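Local coordinates for polyphosphate kinase (PDB 2O8R), which probably catalyses the reversible transfer of the terminal phosphate of ATP to a growing chain of inorganic polyphosphate, at residues H82-Q85 / A86-E89; D95-Y98 / Y99-Y103; S207-E210 / D211-K214; G273-P276 / D277-R281. The protein carries 3 engineered substitutions. One frame throughout, in Å; residues are numbered along the deposited sequence.

How the contacts relate
Followed from the N terminus, the four contacts come in series; none nests within another or crosses it, and each is a local contact between adjoining segments and closes no loop beyond a turn of helix. Contacts 1 and 2 lie on one helix, 83-112, of the N-terminal domain, with centres about 20 Å apart. Contact 3 is where strand 204-208 runs into helix 209-214 of the middle domain, and contact 4 where the loop after strand 268-272 enters helix 277-283. Contacts 2 and 3 join the two domains directly, F102 CZ lying 4.2 Å from F208 CZ, while Y300 bonds to Y99 of one and D211 of the other. Contact 4 touches none of the other three.

Contact 1: residues H82-Q85 / A86-E89; sequences HILQ and AIRE
H82 and A86 meet through the backbone: the carbonyl O of H82 accepts the N-H of A86 at 2.8 Å from O to N. The same i to i+4 link follows at each next step. I83 O takes the amide of I87, N to O 3.0 Å, in a nearly straight bond with an N-H...O angle of 167°; L84 O takes that of R88, and Q85 O that of E89. Four successive carbonyls and four amides are thus satisfied by one another.

The side chains divide between a packed face and a wet one. From I87, which is buried, CD1 reaches back to I83 CG2 at 4.1 Å and to L84 CD2 at 4.3 Å. Branched apolar residues suit this face, because H60 and F52 of helix 35-63 and M15 of helix 13-29 pack against it; A86, small enough for a close approach, also touches M15. On the exposed face Q85 and E89 lie side by side and point the same way, with amide and carboxylate planes nearly perpendicular; Q85 NE2 stands 3.0 Å from E89 OE2. Polar, flexible chains suit a surface open to water. R88 behaves differently. With CG opposite the backbone N (chi1 171°) and an extended chain, it carries its guanidinium away from this turn, where NH2 bonds to the carbonyl O of A294. The whole is the amphipathic opening of a long alpha-helix, 83-112, packed against its neighbours in the helical N-terminal domain of PPK1.

Contact 2: residues D95-Y98 / Y99-Y103; sequences DELY and YRIFY
Y98 turns the edge of its ring toward the face of Y99, the next residue along helix 83-112, in an edge-to-face pair with centroids 6.0 Å apart and planes at 58°. This is the middle of a long amphipathic alpha-helix of the N-terminal domain, held by i to i+4 backbone bonds from D95 O, E96 O, L97 O and Y98 O to the amides of Y99, R100, I101 and F102.

The tight side carries Y98, I101 and F102, all buried. L97 crosses I101 at a slant, CG to CD1 3.9 Å, and both rest on L25 of helix 13-29, as apolar branched residues can where two helices meet. Y98 fits the same interior because its ring packs beside F45 while its hydroxyl makes weak hydrogen bonds with S46 OG and L42 O; a bound sulfate, probably from the crystallisation liquor, lies about 3 Å from its side chain. Y99, only partly exposed, pairs through its ring face with Y98 while its OH bonds to the carbonyl O of Y300.

The solvent side is looser. E96 and R100 are exposed, and although their charges are opposite, E96 OE1 stays 5.0 Å from R100 NH2. R100 bends at chi3 (-81°) and folds back over L97, so that L97 CA lies over one face of the guanidinium, toward its rim, and NH1 comes 3.5 Å from L97 CD1. Between the two sides D95 runs alongside Y99. D95 CG lies in the plane of the Y99 ring at its edge, the carboxylate turned at right angles to that ring, with OD1 3.4 Å from Y99 CE2.

Contact 3: residues S207-E210 / D211-K214; sequences SFLE and DIIK
S207 touches I212 at the end of the strand, CB to CG1 4.2 Å, a small residue whose CB lies against the helix that follows. F208 holds the N-cap position. Its side chain has no acceptor, and its carbonyl O starts the helix by accepting two weak hydrogen bonds, from D211 N at 3.2 Å and from I212 N at 3.4 Å. Its ring lies alongside D211, the two flat groups turned 65° apart, with D211 OD2 3.7 Å from F208 CD2. Y300 completes this group by stacking on F208 and bonding through its OH to D211 OD2. L209, buried and apolar, brings CD1 to 4.3 Å from I212 CD1, and its carbonyl O holds the amide of I213. E210 has its CG between backbone N and carbonyl carbon (chi1 69°), and its bent chain carries OE2 to a salt bridge with R191, which would compensate the charge of a buried glutamate. E210 O binds the amide of K214, N to O 3.0 Å. Helix 209-214 follows directly from strand 204-208, with L209 and I212 packed on I139 of helix 125-139 and V193 of strand 192-195: a strand-to-helix junction of the middle domain.

Contact 4: residues G273-P276 / D277-R281; sequences GRMP and DEVLR
M275, P276 and V279 make the apolar part of the contact. M275, a selenomethionine here, crosses V279 at about a right angle and touches both of its branches: CG lies 3.6 Å from V279 CG1, and the terminal CE lies 3.7 Å from V279 CG2. The straight run of the M275 chain beyond CG lets one residue reach the two methyls. P276 comes at V279 obliquely, its CD 3.7 Å from the same CG1. V279 CG1, between backbone N and carbonyl carbon (chi1 48°), meets both M275 CG and P276 CD, while CG2, opposite the backbone N, is left to M275 CE. A long flexible chain suits the place of M275, which is buried against Y230, I232 and A165 of the middle-domain sheet; P276 rests on Y230 and R167.

The polar part is a helix start. P276 is at the N-cap position of helix 277-283, with an extended backbone (psi 152°); a proline is tolerated here because an N-cap residue needs no backbone N-H for the helix's own bonds. Its O accepts two weak hydrogen bonds, from V279 N and from L280 N, each 3.4 Å long; the second is the straighter, at 152°. One residue further on, D277 O accepts the amide of R281, O to N 2.7 Å.

The exposed outer side carries charged groups. D277 and E278 stand in the first turn, where acidic side chains would be favoured by the partial positive charge of a helix N terminus. E278 bends at chi2 and brings OE2 to 4.1 Å from P276 CB, while R281 lays one face of its guanidinium over D277 O.

Contact 1: residues H82-Q85 / A86-E89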
loop_
_atom_site.group_PDB
_atom_site.type_symbol
_atom_site.label_atom_id
_atom_site.label_comp_id
_atom_site.label_asym_id
_atom_site.label_seq_id
_atom_site.Cartn_x
_atom_site.Cartn_y
_atom_site.Cartn_z
ATOM N N HIS A 82 -0.124 -34.000 23.653
ATOM C CA HIS A 82 -0.417 -34.902 22.535
ATOM C C HIS A 82 -0.900 -34.187 21.275
ATOM O O HIS A 82 -0.390 -34.446 20.180
ATOM C CB HIS A 82 -1.403 -35.987 22.954
ATOM C CG HIS A 82 -0.767 -37.080 23.749
ATOM N ND1 HIS A 82 -0.628 -37.019 25.119
ATOM C CD2 HIS A 82 -0.195 -38.244 23.363
ATOM C CE1 HIS A 82 -0.018 -38.110 25.546
ATOM N NE2 HIS A 82 0.256 -38.870 24.501
ATOM N N ILE A 83 -1.891 -33.311 21.435
ATOM C CA ILE A 83 -2.318 -32.410 20.370
ATOM C C ILE A 83 -1.114 -31.850 19.587
ATOM O O ILE A 83 -1.044 -32.044 18.367
ATOM C CB ILE A 83 -3.294 -31.323 20.903
ATOM C CG1 ILE A 83 -4.722 -31.893 20.950
ATOM C CG2 ILE A 83 -3.277 -30.080 20.050
ATOM C CD1 ILE A 83 -5.646 -31.291 22.039
ATOM N N LEU A 84 -0.149 -31.237 20.286
ATOM C CA LEU A 84 1.068 -30.687 19.642
ATOM C C LEU A 84 1.920 -31.721 18.912
ATOM O O LEU A 84 2.482 -31.431 17.856
ATOM C CB LEU A 84 1.948 -29.915 20.636
ATOM C CG LEU A 84 1.594 -28.456 20.942
ATOM C CD1 LEU A 84 2.569 -27.864 21.945
ATOM C CD2 LEU A 84 1.575 -27.616 19.674
ATOM N N GLN A 85 2.017 -32.918 19.480
ATOM C CA GLN A 85 2.775 -34.001 18.873
ATOM C C GLN A 85 2.062 -34.504 17.624
ATOM O O GLN A 85 2.707 -34.864 16.641
ATOM C CB GLN A 85 2.947 -35.134 19.876
ATOM C CG GLN A 85 3.777 -36.296 19.380
ATOM C CD GLN A 85 3.276 -37.626 19.915
ATOM O OE1 GLN A 85 2.355 -37.675 20.737
ATOM N NE2 GLN A 85 3.875 -38.714 19.446
ATOM N N ALA A 86 0.731 -34.507 17.663
ATOM C CA ALA A 86 -0.075 -34.943 16.529
ATOM C C ALA A 86 0.039 -33.975 15.361
ATOM O O ALA A 86 0.203 -34.401 14.213
ATOM C CB ALA A 86 -1.524 -35.115 16.939
ATOM N N ILE A 87 -0.047 -32.680 15.659
ATOM C CA ILE A 87 0.142 -31.644 14.647
ATOM C C ILE A 87 1.483 -31.834 13.945
ATOM O O ILE A 87 1.544 -31.972 12.725
ATOM C CB ILE A 87 0.088 -30.219 15.258
ATOM C CG1 ILE A 87 -1.307 -29.910 15.789
ATOM C CG2 ILE A 87 0.499 -29.153 14.228
ATOM C CD1 ILE A 87 -1.335 -28.737 16.717
ATOM N N ARG A 88 2.544 -31.870 14.738
ATOM C CA ARG A 88 3.902 -31.974 14.233
ATOM C C ARG A 88 4.081 -33.194 13.336
ATOM O O ARG A 88 4.687 -33.108 12.265
ATOM C CB ARG A 88 4.874 -32.034 15.406
ATOM C CG ARG A 88 6.281 -32.362 15.009
ATOM C CD ARG A 88 7.203 -32.505 16.206
ATOM N NE ARG A 88 8.564 -32.729 15.746
ATOM C CZ ARG A 88 9.470 -31.770 15.603
ATOM N NH1 ARG A 88 9.173 -30.514 15.912
ATOM N NH2 ARG A 88 10.680 -32.073 15.159
ATOM N N GLU A 89 3.529 -34.321 13.771
ATOM C CA GLU A 89 3.638 -35.554 13.017
ATOM C C GLU A 89 2.975 -35.389 11.674
ATOM O O GLU A 89 3.536 -35.767 10.651
ATOM C CB GLU A 89 3.029 -36.720 13.788
ATOM C CG GLU A 89 3.965 -37.293 14.847
ATOM C CD GLU A 89 3.434 -38.559 15.497
ATOM O OE1 GLU A 89 2.406 -39.102 15.028
ATOM O OE2 GLU A 89 4.058 -39.012 16.482
#

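Contact 2: residues D95-Y98 / Y99-Y103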
loop_
_atom_site.group_PDB
_atom_site.type_symbol
_atom_site.label_atom_id
_atom_site.label_comp_id
_atom_site.label_asym_id
_atom_site.label_seq_id
_atom_site.Cartn_x
_atom_site.Cartn_y
_atom_site.Cartn_z
ATOM N N ASP A 95 4.628 -31.973 4.663
ATOM C CA ASP A 95 5.834 -31.368 4.150
ATOM C C ASP A 95 6.499 -32.254 3.108
ATOM O O ASP A 95 6.899 -31.770 2.056
ATOM C CB ASP A 95 6.803 -31.094 5.291
ATOM C CG ASP A 95 7.877 -30.102 4.909
ATOM O OD1 ASP A 95 7.553 -29.105 4.223
ATOM O OD2 ASP A 95 9.042 -30.316 5.302
ATOM N N GLU A 96 6.592 -33.550 3.399
ATOM C CA GLU A 96 7.216 -34.500 2.490
ATOM C C GLU A 96 6.444 -34.612 1.187
ATOM O O GLU A 96 7.033 -34.667 0.096
ATOM C CB GLU A 96 7.308 -35.868 3.145
ATOM C CG GLU A 96 8.319 -35.948 4.271
ATOM C CD GLU A 96 8.498 -37.365 4.785
ATOM O OE1 GLU A 96 7.972 -38.309 4.147
ATOM O OE2 GLU A 96 9.168 -37.531 5.825
ATOM N N LEU A 97 5.123 -34.655 1.309
ATOM C CA LEU A 97 4.254 -34.585 0.146
ATOM C C LEU A 97 4.505 -33.315 -0.682
ATOM O O LEU A 97 4.686 -33.400 -1.902
ATOM C CB LEU A 97 2.793 -34.657 0.586
ATOM C CG LEU A 97 1.723 -34.530 -0.492
ATOM C CD1 LEU A 97 1.902 -35.582 -1.587
ATOM C CD2 LEU A 97 0.377 -34.658 0.156
ATOM N N TYR A 98 4.521 -32.159 -0.010
ATOM C CA TYR A 98 4.762 -30.861 -0.643
ATOM C C TYR A 98 6.002 -30.872 -1.541
ATOM O O TYR A 98 5.944 -30.469 -2.707
ATOM C CB TYR A 98 4.911 -29.794 0.440
ATOM C CG TYR A 98 4.837 -28.348 -0.014
ATOM C CD1 TYR A 98 3.692 -27.590 0.214
ATOM C CD2 TYR A 98 5.926 -27.724 -0.616
ATOM C CE1 TYR A 98 3.625 -26.260 -0.171
ATOM C CE2 TYR A 98 5.866 -26.391 -1.011
ATOM C CZ TYR A 98 4.720 -25.667 -0.783
ATOM O OH TYR A 98 4.667 -24.349 -1.176
ATOM N N TYR A 99 7.118 -31.348 -1.006
ATOM C CA TYR A 99 8.356 -31.361 -1.770
ATOM C C TYR A 99 8.361 -32.359 -2.929
ATOM O O TYR A 99 8.947 -32.091 -3.981
ATOM C CB TYR A 99 9.551 -31.538 -0.846
ATOM C CG TYR A 99 9.944 -30.247 -0.152
ATOM C CD1 TYR A 99 10.818 -29.338 -0.755
ATOM C CD2 TYR A 99 9.437 -29.926 1.098
ATOM C CE1 TYR A 99 11.178 -28.151 -0.123
ATOM C CE2 TYR A 99 9.795 -28.744 1.737
ATOM C CZ TYR A 99 10.658 -27.866 1.122
ATOM O OH TYR A 99 11.006 -26.714 1.770
ATOM N N ARG A 100 7.683 -33.488 -2.740
ATOM C CA ARG A 100 7.443 -34.424 -3.827
ATOM C C ARG A 100 6.695 -33.738 -4.968
ATOM O O ARG A 100 7.115 -33.814 -6.114
ATOM C CB ARG A 100 6.689 -35.663 -3.338
ATOM C CG ARG A 100 7.591 -36.841 -3.018
ATOM C CD ARG A 100 6.789 -38.085 -2.679
ATOM N NE ARG A 100 6.321 -38.068 -1.297
ATOM C CZ ARG A 100 5.048 -38.143 -0.922
ATOM N NH1 ARG A 100 4.084 -38.265 -1.827
ATOM N NH2 ARG A 100 4.744 -38.107 0.370
ATOM N N ILE A 101 5.611 -33.039 -4.652
ATOM C CA ILE A 101 4.872 -32.298 -5.671
ATOM C C ILE A 101 5.770 -31.263 -6.335
ATOM O O ILE A 101 5.801 -31.156 -7.557
ATOM C CB ILE A 101 3.614 -31.635 -5.087
ATOM C CG1 ILE A 101 2.684 -32.711 -4.548
ATOM C CG2 ILE A 101 2.855 -30.880 -6.153
ATOM C CD1 ILE A 101 1.607 -32.203 -3.663
ATOM N N PHE A 102 6.537 -30.540 -5.525
ATOM C CA PHE A 102 7.362 -29.445 -6.029
ATOM C C PHE A 102 8.485 -29.909 -6.952
ATOM O O PHE A 102 8.643 -29.400 -8.064
ATOM C CB PHE A 102 7.934 -28.629 -4.871
ATOM C CG PHE A 102 8.730 -27.436 -5.311
ATOM C CD1 PHE A 102 8.108 -26.362 -5.939
ATOM C CD2 PHE A 102 10.099 -27.378 -5.091
ATOM C CE1 PHE A 102 8.832 -25.260 -6.344
ATOM C CE2 PHE A 102 10.826 -26.275 -5.495
ATOM C CZ PHE A 102 10.193 -25.216 -6.127
ATOM N N TYR A 103 9.248 -30.888 -6.490
ATOM C CA TYR A 103 10.404 -31.362 -7.233
ATOM C C TYR A 103 10.067 -32.378 -8.313
ATOM O O TYR A 103 10.731 -32.426 -9.345
ATOM C CB TYR A 103 11.418 -31.984 -6.281
ATOM C CG TYR A 103 12.183 -30.986 -5.460
ATOM C CD1 TYR A 103 13.060 -30.107 -6.061
ATOM C CD2 TYR A 103 12.046 -30.940 -4.082
ATOM C CE1 TYR A 103 13.775 -29.201 -5.318
ATOM C CE2 TYR A 103 12.756 -30.040 -3.333
ATOM C CZ TYR A 103 13.621 -29.169 -3.958
ATOM O OH TYR A 103 14.337 -28.254 -3.227
#

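Contact 3: residues S207-E210 / D211-K214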
loop_
_atom_site.group_PDB
_atom_site.type_symbol
_atom_site.label_atom_id
_atom_site.label_comp_id
_atom_site.label_asym_id
_atom_site.label_seq_id
_atom_site.Cartn_x
_atom_site.Cartn_y
_atom_site.Cartn_z
ATOM N N SER A 207 15.789 -17.744 -10.767
ATOM C CA SER A 207 16.625 -18.175 -9.666
ATOM C C SER A 207 16.040 -17.656 -8.385
ATOM O O SER A 207 15.503 -16.545 -8.364
ATOM C CB SER A 207 18.016 -17.589 -9.818
ATOM O OG SER A 207 18.702 -18.216 -10.872
ATOM N N PHE A 208 16.142 -18.460 -7.328
ATOM C CA PHE A 208 15.877 -17.994 -5.961
ATOM C C PHE A 208 16.941 -16.971 -5.593
ATOM O O PHE A 208 18.128 -17.147 -5.895
ATOM C CB PHE A 208 15.957 -19.140 -4.945
ATOM C CG PHE A 208 14.832 -20.146 -5.048
ATOM C CD1 PHE A 208 13.746 -20.081 -4.186
ATOM C CD2 PHE A 208 14.874 -21.172 -5.976
ATOM C CE1 PHE A 208 12.721 -21.011 -4.259
ATOM C CE2 PHE A 208 13.857 -22.105 -6.049
ATOM C CZ PHE A 208 12.777 -22.024 -5.190
ATOM N N LEU A 209 16.518 -15.906 -4.939
ATOM C CA LEU A 209 17.451 -14.920 -4.433
ATOM C C LEU A 209 18.516 -15.570 -3.550
ATOM O O LEU A 209 19.708 -15.297 -3.720
ATOM C CB LEU A 209 16.699 -13.847 -3.653
ATOM C CG LEU A 209 17.399 -12.526 -3.361
ATOM C CD1 LEU A 209 18.129 -12.027 -4.594
ATOM C CD2 LEU A 209 16.362 -11.502 -2.872
ATOM N N GLU A 210 18.094 -16.452 -2.638
ATOM C CA GLU A 210 19.031 -17.046 -1.667
ATOM C C GLU A 210 20.059 -17.950 -2.326
ATOM O O GLU A 210 21.155 -18.121 -1.801
ATOM C CB GLU A 210 18.315 -17.776 -0.519
ATOM C CG GLU A 210 17.586 -19.069 -0.902
ATOM C CD GLU A 210 16.125 -18.845 -1.294
ATOM O OE1 GLU A 210 15.797 -17.763 -1.834
ATOM O OE2 GLU A 210 15.304 -19.764 -1.066
ATOM N N ASP A 211 19.705 -18.517 -3.477
ATOM C CA ASP A 211 20.652 -19.304 -4.253
ATOM C C ASP A 211 21.796 -18.418 -4.769
ATOM O O ASP A 211 22.967 -18.751 -4.613
ATOM C CB ASP A 211 19.938 -20.033 -5.392
ATOM C CG ASP A 211 19.279 -21.335 -4.941
ATOM O OD1 ASP A 211 19.536 -21.795 -3.812
ATOM O OD2 ASP A 211 18.505 -21.908 -5.730
ATOM N N ILE A 212 21.452 -17.273 -5.342
ATOM C CA ILE A 212 22.454 -16.328 -5.799
ATOM C C ILE A 212 23.403 -15.955 -4.678
ATOM O O ILE A 212 24.620 -15.989 -4.863
ATOM C CB ILE A 212 21.834 -15.053 -6.394
ATOM C CG1 ILE A 212 20.832 -15.428 -7.505
ATOM C CG2 ILE A 212 22.967 -14.106 -6.903
ATOM C CD1 ILE A 212 19.862 -14.300 -7.851
ATOM N N ILE A 213 22.849 -15.618 -3.519
ATOM C CA ILE A 213 23.672 -15.285 -2.360
ATOM C C ILE A 213 24.645 -16.431 -2.019
ATOM O O ILE A 213 25.847 -16.215 -1.886
ATOM C CB ILE A 213 22.813 -14.873 -1.146
ATOM C CG1 ILE A 213 22.099 -13.544 -1.448
ATOM C CG2 ILE A 213 23.689 -14.745 0.100
ATOM C CD1 ILE A 213 21.305 -12.962 -0.284
ATOM N N LYS A 214 24.123 -17.649 -1.937
ATOM C CA LYS A 214 24.935 -18.837 -1.691
ATOM C C LYS A 214 26.143 -18.953 -2.633
ATOM O O LYS A 214 27.228 -19.344 -2.220
ATOM C CB LYS A 214 24.065 -20.093 -1.805
ATOM C CG LYS A 214 23.055 -20.289 -0.653
ATOM C CD LYS A 214 22.388 -21.649 -0.783
ATOM C CE LYS A 214 21.854 -22.157 0.520
ATOM N NZ LYS A 214 21.320 -23.519 0.322
#

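Contact 4: residues G273-P276 / D277-R281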
loop_
_atom_site.group_PDB
_atom_site.type_symbol
_atom_site.label_atom_id
_atom_site.label_comp_id
_atom_site.label_asym_id
_atom_site.label_seq_id
_atom_site.Cartn_x
_atom_site.Cartn_y
_atom_site.Cartn_z
ATOM N N GLY A 273 17.092 -29.547 6.078
ATOM C CA GLY A 273 17.452 -30.776 6.790
ATOM C C GLY A 273 18.885 -31.279 6.710
ATOM O O GLY A 273 19.302 -32.090 7.538
ATOM N N ARG A 274 19.641 -30.797 5.725
ATOM C CA ARG A 274 21.063 -31.117 5.612
ATOM C C ARG A 274 21.866 -30.494 6.755
ATOM O O ARG A 274 23.053 -30.775 6.894
ATOM C CB ARG A 274 21.633 -30.616 4.277
ATOM C CG ARG A 274 21.067 -31.275 3.035
ATOM C CD ARG A 274 21.369 -30.460 1.776
ATOM N NE ARG A 274 22.582 -30.898 1.083
ATOM C CZ ARG A 274 22.602 -31.751 0.056
ATOM N NH1 ARG A 274 21.471 -32.271 -0.408
ATOM N NH2 ARG A 274 23.759 -32.083 -0.512
HETATM N N MSE A 275 21.221 -29.650 7.562
HETATM C CA MSE A 275 21.904 -28.896 8.606
HETATM C C MSE A 275 22.245 -29.788 9.782
HETATM O O MSE A 275 21.359 -30.444 10.331
HETATM C CB MSE A 275 21.025 -27.755 9.095
HETATM C CG MSE A 275 21.791 -26.522 9.496
HETATM SE SE MSE A 275 20.713 -25.243 10.486
HETATM C CE MSE A 275 21.584 -23.595 10.022
ATOM N N PRO A 276 23.538 -29.834 10.160
ATOM C CA PRO A 276 23.991 -30.516 11.376
ATOM C C PRO A 276 23.443 -29.843 12.633
ATOM O O PRO A 276 23.168 -28.643 12.620
ATOM C CB PRO A 276 25.516 -30.363 11.316
ATOM C CG PRO A 276 25.820 -30.080 9.878
ATOM C CD PRO A 276 24.667 -29.259 9.408
ATOM N N ASP A 277 23.282 -30.610 13.708
ATOM C CA ASP A 277 22.675 -30.078 14.935
ATOM C C ASP A 277 23.597 -29.133 15.695
ATOM O O ASP A 277 23.122 -28.285 16.455
ATOM C CB ASP A 277 22.192 -31.203 15.856
ATOM C CG ASP A 277 21.369 -32.241 15.124
ATOM O OD1 ASP A 277 21.910 -32.884 14.197
ATOM O OD2 ASP A 277 20.186 -32.423 15.478
ATOM N N GLU A 278 24.907 -29.272 15.483
ATOM C CA GLU A 278 25.880 -28.378 16.109
ATOM C C GLU A 278 25.582 -26.927 15.751
ATOM O O GLU A 278 25.626 -26.044 16.612
ATOM C CB GLU A 278 27.314 -28.727 15.705
ATOM C CG GLU A 278 27.767 -30.114 16.109
ATOM C CD GLU A 278 27.779 -31.080 14.945
ATOM O OE1 GLU A 278 28.695 -30.985 14.100
ATOM O OE2 GLU A 278 26.878 -31.943 14.880
ATOM N N VAL A 279 25.261 -26.694 14.480
ATOM C CA VAL A 279 24.930 -25.353 14.010
ATOM C C VAL A 279 23.514 -24.940 14.441
ATOM O O VAL A 279 23.245 -23.750 14.658
ATOM C CB VAL A 279 25.214 -25.182 12.481
ATOM C CG1 VAL A 279 24.639 -26.312 11.683
ATOM C CG2 VAL A 279 24.746 -23.822 11.959
ATOM N N LEU A 280 22.629 -25.923 14.601
ATOM C CA LEU A 280 21.310 -25.662 15.171
ATOM C C LEU A 280 21.489 -25.120 16.576
ATOM O O LEU A 280 21.056 -24.003 16.882
ATOM C CB LEU A 280 20.464 -26.929 15.224
ATOM C CG LEU A 280 18.946 -26.768 15.100
ATOM C CD1 LEU A 280 18.295 -28.129 15.201
ATOM C CD2 LEU A 280 18.335 -25.807 16.122
ATOM N N ARG A 281 22.154 -25.908 17.420
ATOM C CA ARG A 281 22.405 -25.502 18.798
ATOM C C ARG A 281 23.356 -24.317 18.871
ATOM O O ARG A 281 23.607 -23.786 19.951
ATOM C CB ARG A 281 22.885 -26.676 19.666
ATOM C CG ARG A 281 24.322 -27.119 19.444
ATOM C CD ARG A 281 24.686 -28.273 20.375
ATOM N NE ARG A 281 23.810 -29.430 20.180
ATOM C CZ ARG A 281 24.158 -30.558 19.562
ATOM N NH1 ARG A 281 25.382 -30.707 19.069
ATOM N NH2 ARG A 281 23.277 -31.546 19.440
#